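Local coordinates for uncharacterized protein (Kutzneria albida DSM 43870, PDB 5M6Q) that probably acts as a microbial transglutaminase, cross-linking proteins by joining glutamine side chains to primary amines, at residues W16-Y21 against P193-Y198; R55-N60 against P114-S119; L122-F127 against V219-K224. One frame throughout, in Å; residues are numbered along the deposited sequence.

Contact 1 of 3, residues W16-Y21 against P193-Y198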
loop_
_atom_site.group_PDB
_atom_site.type_symbol
_atom_site.label_atom_id
_atom_site.label_comp_id
_atom_site.label_asym_id
_atom_site.label_seq_id
_atom_site.Cartn_x
_atom_site.Cartn_y
_atom_site.Cartn_z
ATOM N N TRP A 16 14.398 -9.491 -8.494
ATOM C CA TRP A 16 14.940 -8.388 -9.276
ATOM C C TRP A 16 16.157 -7.770 -8.602
ATOM O O TRP A 16 16.095 -7.428 -7.422
ATOM C CB TRP A 16 13.879 -7.310 -9.470
ATOM C CG TRP A 16 12.752 -7.720 -10.348
ATOM C CD1 TRP A 16 11.717 -8.537 -10.022
ATOM C CD2 TRP A 16 12.540 -7.316 -11.699
ATOM N NE1 TRP A 16 10.859 -8.662 -11.084
ATOM C CE2 TRP A 16 11.350 -7.932 -12.131
ATOM C CE3 TRP A 16 13.244 -6.494 -12.587
ATOM C CZ2 TRP A 16 10.851 -7.759 -13.406
ATOM C CZ3 TRP A 16 12.744 -6.314 -13.854
ATOM C CH2 TRP A 16 11.556 -6.941 -14.258
ATOM N N ARG A 17 17.263 -7.644 -9.332
ATOM C CA ARG A 17 18.312 -6.732 -8.911
ATOM C C ARG A 17 17.679 -5.368 -8.842
ATOM O O ARG A 17 16.871 -5.028 -9.698
ATOM C CB ARG A 17 19.484 -6.679 -9.889
ATOM C CG ARG A 17 20.309 -7.911 -9.977
ATOM C CD ARG A 17 21.117 -7.902 -11.254
ATOM N NE ARG A 17 22.288 -7.045 -11.189
ATOM C CZ ARG A 17 22.549 -6.046 -12.032
ATOM N NH1 ARG A 17 21.715 -5.740 -13.021
ATOM N NH2 ARG A 17 23.664 -5.352 -11.887
ATOM N N VAL A 18 18.043 -4.585 -7.838
ATOM C CA VAL A 18 17.512 -3.237 -7.736
ATOM C C VAL A 18 17.770 -2.475 -9.026
ATOM O O VAL A 18 16.847 -1.884 -9.582
ATOM C CB VAL A 18 18.092 -2.496 -6.532
ATOM C CG1 VAL A 18 17.612 -1.048 -6.541
ATOM C CG2 VAL A 18 17.672 -3.193 -5.231
ATOM N N GLU A 19 19.006 -2.522 -9.524
ATOM C CA GLU A 19 19.348 -1.845 -10.780
ATOM C C GLU A 19 18.422 -2.257 -11.925
ATOM O O GLU A 19 18.045 -1.429 -12.746
ATOM C CB GLU A 19 20.817 -2.102 -11.182
ATOM C CG GLU A 19 21.313 -1.180 -12.308
ATOM C CD GLU A 19 22.646 -1.612 -12.952
ATOM O OE1 GLU A 19 23.217 -2.655 -12.553
ATOM O OE2 GLU A 19 23.124 -0.893 -13.867
ATOM N N ASP A 20 18.053 -3.530 -11.995
ATOM C CA ASP A 20 17.184 -3.965 -13.086
ATOM C C ASP A 20 15.744 -3.492 -12.867
ATOM O O ASP A 20 15.043 -3.159 -13.811
ATOM C CB ASP A 20 17.227 -5.486 -13.248
ATOM C CG ASP A 20 18.579 -5.988 -13.753
ATOM O OD1 ASP A 20 19.297 -5.238 -14.457
ATOM O OD2 ASP A 20 18.923 -7.142 -13.450
ATOM N N TYR A 21 15.302 -3.467 -11.617
ATOM C CA TYR A 21 13.982 -2.940 -11.300
ATOM C C TYR A 21 13.876 -1.451 -11.651
ATOM O O TYR A 21 12.873 -0.997 -12.205
ATOM C CB TYR A 21 13.654 -3.156 -9.820
ATOM C CG TYR A 21 12.352 -2.526 -9.420
ATOM C CD1 TYR A 21 11.141 -3.035 -9.875
ATOM C CD2 TYR A 21 12.331 -1.408 -8.602
ATOM C CE1 TYR A 21 9.940 -2.448 -9.512
ATOM C CE2 TYR A 21 11.150 -0.823 -8.234
ATOM C CZ TYR A 21 9.961 -1.338 -8.687
ATOM O OH TYR A 21 8.790 -0.720 -8.315
ATOM N N PRO A 193 22.297 -2.013 2.201
ATOM C CA PRO A 193 22.706 -2.755 0.998
ATOM C C PRO A 193 22.081 -4.159 0.869
ATOM O O PRO A 193 21.366 -4.600 1.767
ATOM C CB PRO A 193 24.232 -2.846 1.149
ATOM C CG PRO A 193 24.465 -2.816 2.623
ATOM C CD PRO A 193 23.360 -1.976 3.224
ATOM N N ARG A 194 22.361 -4.818 -0.259
ATOM C CA ARG A 194 21.865 -6.157 -0.612
ATOM C C ARG A 194 20.342 -6.272 -0.620
ATOM O O ARG A 194 19.779 -7.339 -0.392
ATOM C CB ARG A 194 22.466 -7.200 0.318
ATOM C CG ARG A 194 23.968 -7.345 0.087
ATOM C CD ARG A 194 24.587 -8.126 1.182
ATOM N NE ARG A 194 26.020 -8.273 0.983
ATOM C CZ ARG A 194 26.794 -8.989 1.787
ATOM N NH1 ARG A 194 26.259 -9.625 2.819
ATOM N NH2 ARG A 194 28.092 -9.082 1.555
ATOM N N MET A 195 19.685 -5.158 -0.884
ATOM C CA MET A 195 18.257 -5.172 -1.132
ATOM C C MET A 195 17.973 -5.939 -2.418
ATOM O O MET A 195 18.706 -5.804 -3.392
ATOM C CB MET A 195 17.725 -3.750 -1.228
ATOM C CG MET A 195 16.289 -3.644 -1.711
ATOM S SD MET A 195 15.735 -1.927 -1.592
ATOM C CE MET A 195 14.134 -2.012 -2.439
ATOM N N VAL A 196 16.929 -6.765 -2.392
ATOM C CA VAL A 196 16.431 -7.456 -3.575
ATOM C C VAL A 196 14.955 -7.147 -3.683
ATOM O O VAL A 196 14.252 -7.240 -2.686
ATOM C CB VAL A 196 16.645 -8.989 -3.493
ATOM C CG1 VAL A 196 16.081 -9.671 -4.734
ATOM C CG2 VAL A 196 18.119 -9.314 -3.285
ATOM N N VAL A 197 14.491 -6.807 -4.886
ATOM C CA VAL A 197 13.071 -6.581 -5.145
ATOM C C VAL A 197 12.381 -7.880 -5.540
ATOM O O VAL A 197 12.947 -8.709 -6.269
ATOM C CB VAL A 197 12.896 -5.471 -6.208
ATOM C CG1 VAL A 197 11.496 -5.472 -6.824
ATOM C CG2 VAL A 197 13.173 -4.133 -5.568
ATOM N N TYR A 198 11.176 -8.087 -5.011
ATOM C CA TYR A 198 10.401 -9.283 -5.322
ATOM C C TYR A 198 9.117 -8.937 -6.044
ATOM O O TYR A 198 8.458 -7.956 -5.728
ATOM C CB TYR A 198 10.027 -10.055 -4.054
ATOM C CG TYR A 198 11.181 -10.475 -3.203
ATOM C CD1 TYR A 198 12.289 -11.130 -3.753
ATOM C CD2 TYR A 198 11.164 -10.244 -1.832
ATOM C CE1 TYR A 198 13.352 -11.530 -2.950
ATOM C CE2 TYR A 198 12.215 -10.640 -1.026
ATOM C CZ TYR A 198 13.304 -11.280 -1.589
ATOM O OH TYR A 198 14.334 -11.669 -0.769
HETATM O O HOH W 1 19.588 -6.272 -6.001
#
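Met195 packs against Val18, the first helical residue after the edge strand. The carbonyl oxygen Met195 O lies 3.4 Å from Val18 CG2, and Met195 CG comes within 3.8 Å of that same methyl, the two side chains crossing at about a right angle. One water joins their backbones: it accepts from Val18 N at 2.9 Å and donates to Met195 O at 2.8 Å, giving a partner to an N-H in the first turn of the helix. Beyond this point the Met195 side chain also touches Leu41 and Val48, on two further helices. Val196 adds a single close approach, CG1 resting 3.5 Å from Trp16 O. Val197 then pairs with Trp16 as an antiparallel hydrogen-bonded pair, Trp16 N giving to Val197 O at 2.8 Å and Val197 N to Trp16 O at 3.1 Å. The side chains of this pair share one face of the sheet and touch through their CB atoms. With CG1 of Val197 anti to its backbone N (chi1 163°), this methyl reaches over one face of the Tyr21 ring in a CH-pi contact, 4.2 Å from the ring centroid and 23° off the normal. Both the Tyr21 and the Trp16 rings also meet Trp186 of strand 184-188. Tyr198 turns away and sets its ring edge-to-face with His187. The arrangement is that of a short edge strand, 13-17, closing an antiparallel sheet and passing directly into a helix, with Arg17 as N-cap and the Tyr21 ring, from the start of that helix, packed on Val197 of the partner strand.

Contact 2 of 3, residues R55-N60 against P114-S119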
loop_
_atom_site.group_PDB
_atom_site.type_symbol
_atom_site.label_atom_id
_atom_site.label_comp_id
_atom_site.label_asym_id
_atom_site.label_seq_id
_atom_site.Cartn_x
_atom_site.Cartn_y
_atom_site.Cartn_z
ATOM N N ARG A 55 4.584 10.626 -4.269
ATOM C CA ARG A 55 4.092 11.730 -3.466
ATOM C C ARG A 55 5.119 12.241 -2.486
ATOM O O ARG A 55 5.413 11.590 -1.477
ATOM C CB ARG A 55 2.845 11.301 -2.720
ATOM C CG ARG A 55 1.630 11.440 -3.576
ATOM C CD ARG A 55 0.430 11.012 -2.823
ATOM N NE ARG A 55 0.266 11.734 -1.569
ATOM C CZ ARG A 55 -0.673 11.433 -0.683
ATOM N NH1 ARG A 55 -1.504 10.430 -0.942
ATOM N NH2 ARG A 55 -0.781 12.119 0.447
ATOM N N GLU A 56 5.633 13.432 -2.771
ATOM C CA GLU A 56 6.714 13.996 -1.980
ATOM C C GLU A 56 6.283 14.331 -0.563
ATOM O O GLU A 56 7.122 14.474 0.316
ATOM C CB GLU A 56 7.266 15.237 -2.664
ATOM C CG GLU A 56 6.258 16.349 -2.803
ATOM C CD GLU A 56 6.848 17.559 -3.492
ATOM O OE1 GLU A 56 7.779 18.176 -2.920
ATOM O OE2 GLU A 56 6.396 17.864 -4.617
ATOM N N ASP A 57 4.977 14.447 -0.336
ATOM C CA ASP A 57 4.465 14.769 0.993
ATOM C C ASP A 57 4.448 13.554 1.926
ATOM O O ASP A 57 4.106 13.673 3.109
ATOM C CB ASP A 57 3.052 15.361 0.899
ATOM C CG ASP A 57 2.057 14.418 0.235
ATOM O OD1 ASP A 57 2.399 13.793 -0.796
ATOM O OD2 ASP A 57 0.921 14.312 0.738
ATOM N N LEU A 58 4.815 12.391 1.396
ATOM C CA LEU A 58 4.821 11.166 2.194
ATOM C C LEU A 58 6.232 10.651 2.441
ATOM O O LEU A 58 7.058 10.616 1.535
ATOM C CB LEU A 58 4.004 10.077 1.505
ATOM C CG LEU A 58 2.511 10.372 1.387
ATOM C CD1 LEU A 58 1.862 9.328 0.513
ATOM C CD2 LEU A 58 1.874 10.396 2.761
ATOM N N SER A 59 6.509 10.265 3.675
ATOM C CA SER A 59 7.730 9.529 3.942
ATOM C C SER A 59 7.356 8.068 4.213
ATOM O O SER A 59 8.114 7.166 3.892
ATOM C CB SER A 59 8.508 10.144 5.106
ATOM O OG SER A 59 7.721 10.163 6.276
ATOM N N ASN A 60 6.169 7.851 4.775
ATOM C CA ASN A 60 5.622 6.509 4.933
ATOM C C ASN A 60 4.307 6.375 4.177
ATOM O O ASN A 60 3.588 7.348 3.991
ATOM C CB ASN A 60 5.412 6.173 6.409
ATOM C CG ASN A 60 6.683 6.309 7.216
ATOM O OD1 ASN A 60 7.757 5.921 6.763
ATOM N ND2 ASN A 60 6.573 6.878 8.413
ATOM N N PRO A 114 -4.801 14.253 -0.613
ATOM C CA PRO A 114 -3.813 15.328 -0.472
ATOM C C PRO A 114 -4.288 16.627 -1.131
ATOM O O PRO A 114 -4.237 16.737 -2.346
ATOM C CB PRO A 114 -2.578 14.766 -1.178
ATOM C CG PRO A 114 -3.135 13.799 -2.190
ATOM C CD PRO A 114 -4.377 13.218 -1.576
ATOM N N SER A 115 -4.729 17.589 -0.325
ATOM C CA SER A 115 -5.285 18.858 -0.822
ATOM C C SER A 115 -4.410 19.635 -1.812
ATOM O O SER A 115 -4.930 20.308 -2.697
ATOM C CB SER A 115 -5.605 19.776 0.358
ATOM O OG SER A 115 -6.435 19.101 1.282
ATOM N N TRP A 116 -3.092 19.545 -1.675
ATOM C CA TRP A 116 -2.199 20.347 -2.512
ATOM C C TRP A 116 -1.946 19.747 -3.908
ATOM O O TRP A 116 -1.354 20.406 -4.765
ATOM C CB TRP A 116 -0.870 20.548 -1.798
ATOM C CG TRP A 116 -0.115 19.284 -1.666
ATOM C CD1 TRP A 116 -0.259 18.339 -0.693
ATOM C CD2 TRP A 116 0.899 18.803 -2.551
ATOM N NE1 TRP A 116 0.611 17.298 -0.913
ATOM C CE2 TRP A 116 1.333 17.558 -2.050
ATOM C CE3 TRP A 116 1.485 19.303 -3.719
ATOM C CZ2 TRP A 116 2.330 16.808 -2.674
ATOM C CZ3 TRP A 116 2.474 18.560 -4.337
ATOM C CH2 TRP A 116 2.885 17.324 -3.818
ATOM N N ILE A 117 -2.375 18.508 -4.139
ATOM C CA ILE A 117 -2.296 17.927 -5.476
ATOM C C ILE A 117 -3.656 18.034 -6.161
ATOM O O ILE A 117 -4.663 17.580 -5.623
ATOM C CB ILE A 117 -1.821 16.462 -5.428
ATOM C CG1 ILE A 117 -0.447 16.372 -4.759
ATOM C CG2 ILE A 117 -1.759 15.862 -6.833
ATOM C CD1 ILE A 117 -0.018 14.942 -4.431
ATOM N N ASP A 118 -3.698 18.632 -7.344
ATOM C CA ASP A 118 -4.964 18.724 -8.069
ATOM C C ASP A 118 -5.555 17.336 -8.381
ATOM O O ASP A 118 -4.850 16.419 -8.805
ATOM C CB ASP A 118 -4.774 19.522 -9.352
ATOM C CG ASP A 118 -6.051 19.637 -10.150
ATOM O OD1 ASP A 118 -6.995 20.306 -9.676
ATOM O OD2 ASP A 118 -6.121 19.050 -11.248
ATOM N N SER A 119 -6.855 17.184 -8.176
ATOM C CA SER A 119 -7.458 15.854 -8.174
ATOM C C SER A 119 -7.368 15.158 -9.540
ATOM O O SER A 119 -7.460 13.940 -9.614
ATOM C CB SER A 119 -8.919 15.933 -7.716
ATOM O OG SER A 119 -9.647 16.828 -8.538
#
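The Arg55 guanidinium is overlapped by the ring of Pro114, whose CG lies over the centre of one face, 3.7 Å from Arg55 CZ. On the opposite face Leu58 CD1 sits 3.5 Å above the guanidinium plane, leaving the flat group sandwiched between two apolar surfaces. Its edge is taken by Asp57: Arg55 NE donates to Asp57 OD1 at 3.1 Å, and Arg55 NH2 forms a salt bridge to Asp57 OD2 at 2.8 Å, both bonds nearly straight and both on the syn side of the carboxylate. The bend at chi3 (56°) turns the Arg55 chain into this side-on grip, while its CG approaches Ile117 CD1 at 4.0 Å. A leucine here would probably leave the Asp57 carboxylate without its positive mate and free to turn, and would strip the facing ring of Pro114 of its flat partner. The same carboxylate meets the edge of the Trp116 indole, Asp57 CG lying 3.4 Å from Trp116 NE1 with the two planes 79° apart. Further along the indole, Glu56 OE2 comes 3.6 Å from Trp116 CH2, its carboxylate again turned almost perpendicular to the ring. Trp116 is steadied from its own segment, where Ile117 CG1 covers the middle of one ring face. Each segment contains a type I turn, from Arg55 to Leu58 and from Pro114 to Ile117. The two loops thus meet beside the sheet, one between helix 47-53 and strand 66-67, the other between helix 109-112 and strand 122-131, with Pro114 and Ile117 resting on Leu122 of that last strand.

Contact 3 of 3, residues L122-F127 against V219-K224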
loop_
_atom_site.group_PDB
_atom_site.type_symbol
_atom_site.label_atom_id
_atom_site.label_comp_id
_atom_site.label_asym_id
_atom_site.label_seq_id
_atom_site.Cartn_x
_atom_site.Cartn_y
_atom_site.Cartn_z
ATOM N N LEU A 122 -4.528 12.583 -9.613
ATOM C CA LEU A 122 -4.512 11.538 -8.593
ATOM C C LEU A 122 -5.141 10.252 -9.071
ATOM O O LEU A 122 -6.028 10.256 -9.926
ATOM C CB LEU A 122 -5.233 12.007 -7.323
ATOM C CG LEU A 122 -4.554 13.161 -6.585
ATOM C CD1 LEU A 122 -5.451 13.644 -5.481
ATOM C CD2 LEU A 122 -3.164 12.758 -6.041
ATOM N N LYS A 123 -4.674 9.143 -8.508
ATOM C CA LYS A 123 -5.341 7.867 -8.689
ATOM C C LYS A 123 -5.271 7.088 -7.382
ATOM O O LYS A 123 -4.265 7.138 -6.670
ATOM C CB LYS A 123 -4.703 7.064 -9.821
ATOM C CG LYS A 123 -3.222 6.852 -9.627
ATOM C CD LYS A 123 -2.708 5.657 -10.395
ATOM C CE LYS A 123 -1.178 5.672 -10.456
ATOM N NZ LYS A 123 -0.642 4.420 -11.073
ATOM N N ALA A 124 -6.344 6.376 -7.065
ATOM C CA ALA A 124 -6.348 5.494 -5.912
ATOM C C ALA A 124 -5.559 4.223 -6.233
ATOM O O ALA A 124 -5.786 3.590 -7.258
ATOM C CB ALA A 124 -7.764 5.165 -5.506
ATOM N N SER A 125 -4.620 3.871 -5.362
ATOM C CA SER A 125 -3.766 2.713 -5.565
ATOM C C SER A 125 -3.843 1.819 -4.344
ATOM O O SER A 125 -4.325 2.249 -3.310
ATOM C CB SER A 125 -2.329 3.143 -5.832
ATOM O OG SER A 125 -2.258 3.840 -7.060
ATOM N N ILE A 126 -3.396 0.574 -4.478
ATOM C CA ILE A 126 -3.495 -0.411 -3.401
ATOM C C ILE A 126 -2.113 -0.938 -3.056
ATOM O O ILE A 126 -1.268 -1.150 -3.932
ATOM C CB ILE A 126 -4.434 -1.577 -3.771
ATOM C CG1 ILE A 126 -5.869 -1.079 -3.906
ATOM C CG2 ILE A 126 -4.363 -2.739 -2.743
ATOM C CD1 ILE A 126 -6.838 -2.161 -4.320
ATOM N N PHE A 127 -1.878 -1.120 -1.770
ATOM C CA PHE A 127 -0.743 -1.904 -1.338
ATOM C C PHE A 127 -1.205 -2.719 -0.154
ATOM O O PHE A 127 -2.218 -2.406 0.454
ATOM C CB PHE A 127 0.458 -1.016 -1.000
ATOM C CG PHE A 127 0.195 -0.035 0.093
ATOM C CD1 PHE A 127 0.398 -0.382 1.420
ATOM C CD2 PHE A 127 -0.231 1.252 -0.202
ATOM C CE1 PHE A 127 0.161 0.534 2.443
ATOM C CE2 PHE A 127 -0.478 2.166 0.815
ATOM C CZ PHE A 127 -0.269 1.805 2.135
ATOM N N VAL A 219 -5.748 1.461 0.678
ATOM C CA VAL A 219 -5.979 2.313 -0.468
ATOM C C VAL A 219 -5.380 3.662 -0.166
ATOM O O VAL A 219 -5.603 4.212 0.913
ATOM C CB VAL A 219 -7.481 2.431 -0.777
ATOM C CG1 VAL A 219 -7.692 3.257 -2.038
ATOM C CG2 VAL A 219 -8.107 1.064 -0.904
ATOM N N ALA A 220 -4.621 4.199 -1.109
ATOM C CA ALA A 220 -4.019 5.515 -0.944
ATOM C C ALA A 220 -3.958 6.200 -2.293
ATOM O O ALA A 220 -3.951 5.541 -3.340
ATOM C CB ALA A 220 -2.612 5.405 -0.334
ATOM N N PHE A 221 -3.915 7.525 -2.279
ATOM C CA PHE A 221 -3.793 8.263 -3.517
ATOM C C PHE A 221 -2.358 8.305 -3.975
ATOM O O PHE A 221 -1.447 8.607 -3.213
ATOM C CB PHE A 221 -4.369 9.675 -3.371
ATOM C CG PHE A 221 -5.864 9.696 -3.448
ATOM C CD1 PHE A 221 -6.499 9.363 -4.629
ATOM C CD2 PHE A 221 -6.635 9.991 -2.335
ATOM C CE1 PHE A 221 -7.867 9.357 -4.716
ATOM C CE2 PHE A 221 -8.013 9.994 -2.415
ATOM C CZ PHE A 221 -8.631 9.668 -3.609
ATOM N N ALA A 222 -2.165 7.938 -5.227
ATOM C CA ALA A 222 -0.875 8.084 -5.869
ATOM C C ALA A 222 -0.972 9.258 -6.834
ATOM O O ALA A 222 -2.052 9.591 -7.317
ATOM C CB ALA A 222 -0.470 6.800 -6.599
ATOM N N LYS A 223 0.153 9.889 -7.118
ATOM C CA LYS A 223 0.161 10.920 -8.142
ATOM C C LYS A 223 0.530 10.284 -9.490
ATOM O O LYS A 223 1.544 9.600 -9.595
ATOM C CB LYS A 223 1.133 12.029 -7.766
ATOM C CG LYS A 223 1.187 13.149 -8.784
ATOM C CD LYS A 223 2.239 14.180 -8.422
ATOM C CE LYS A 223 2.593 15.043 -9.625
ATOM N NZ LYS A 223 3.526 16.128 -9.229
ATOM N N LYS A 224 -0.314 10.485 -10.503
ATOM C CA LYS A 224 -0.043 10.007 -11.860
ATOM C C LYS A 224 1.277 10.544 -12.415
ATOM O O LYS A 224 1.811 11.537 -11.917
ATOM C CB LYS A 224 -1.167 10.412 -12.809
ATOM C CG LYS A 224 -2.507 9.770 -12.553
ATOM C CD LYS A 224 -3.559 10.476 -13.397
ATOM C CE LYS A 224 -4.963 10.137 -12.953
ATOM N NZ LYS A 224 -5.982 10.948 -13.683
HETATM O O HOH W 2 -7.772 12.000 -11.221
#
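Phe221 leans across to the neighbouring strand. From CB, which stays near Lys123 O, the ring carries CD1 to 3.8 Å from that oxygen. The same CD1 packs on Leu122 CB at 4.0 Å. Farther out, CE1 reaches 4.1 Å from Ala124 N. CG anti to the carbonyl carbon (chi1 -79°) tips the ring toward this strand, and the side chain also touches Val84 of helix 70-84. The backbones run antiparallel, and two of the pairs are hydrogen-bonded: Lys123 and Ala222 exchange two bonds, as do Ser125 and Ala220; Ala222 N to Lys123 O and Ser125 N to Ala220 O are the short members, each 2.7 Å. On the opposite face Ser125, Ala220 and Ala222 are small: Ser125 OG sits 3.5 Å from Ala222 CB, and Phe127 CE2 brings its ring edge 4.0 Å from Ala220 CB. Helix 47-53 lies against this side, touching both alanines through Leu53, whereas helix 70-84 packs on the side of Ile126, Val219 and Phe221. Such a twisted antiparallel strand pair (axes at 132°), buried between helices on both faces, belongs to the central sheet of the microbial transglutaminase fold.

From the N terminus, the chain leaves edge strand 13-17 and runs through several helices and four further strands before strand 196-200 returns to it; contact 1 closes this longest loop. Contact 2 lies wholly within that loop, drawing the turn after helix 47-53 onto the turn that precedes strand 122-131. Contact 3 opens after contact 2 has closed and crosses contact 1, because 122-127 lies inside the contact 1 loop and 219-224 beyond its end. Contacts 1 and 3 belong to the same sheet, with centres about 23 Å apart. Contacts 2 and 3 touch: Arg55 NH1 probably hydrogen-bonds to Phe221 O, and Pro114 packs on Phe221, tying the loops to the sheet interior.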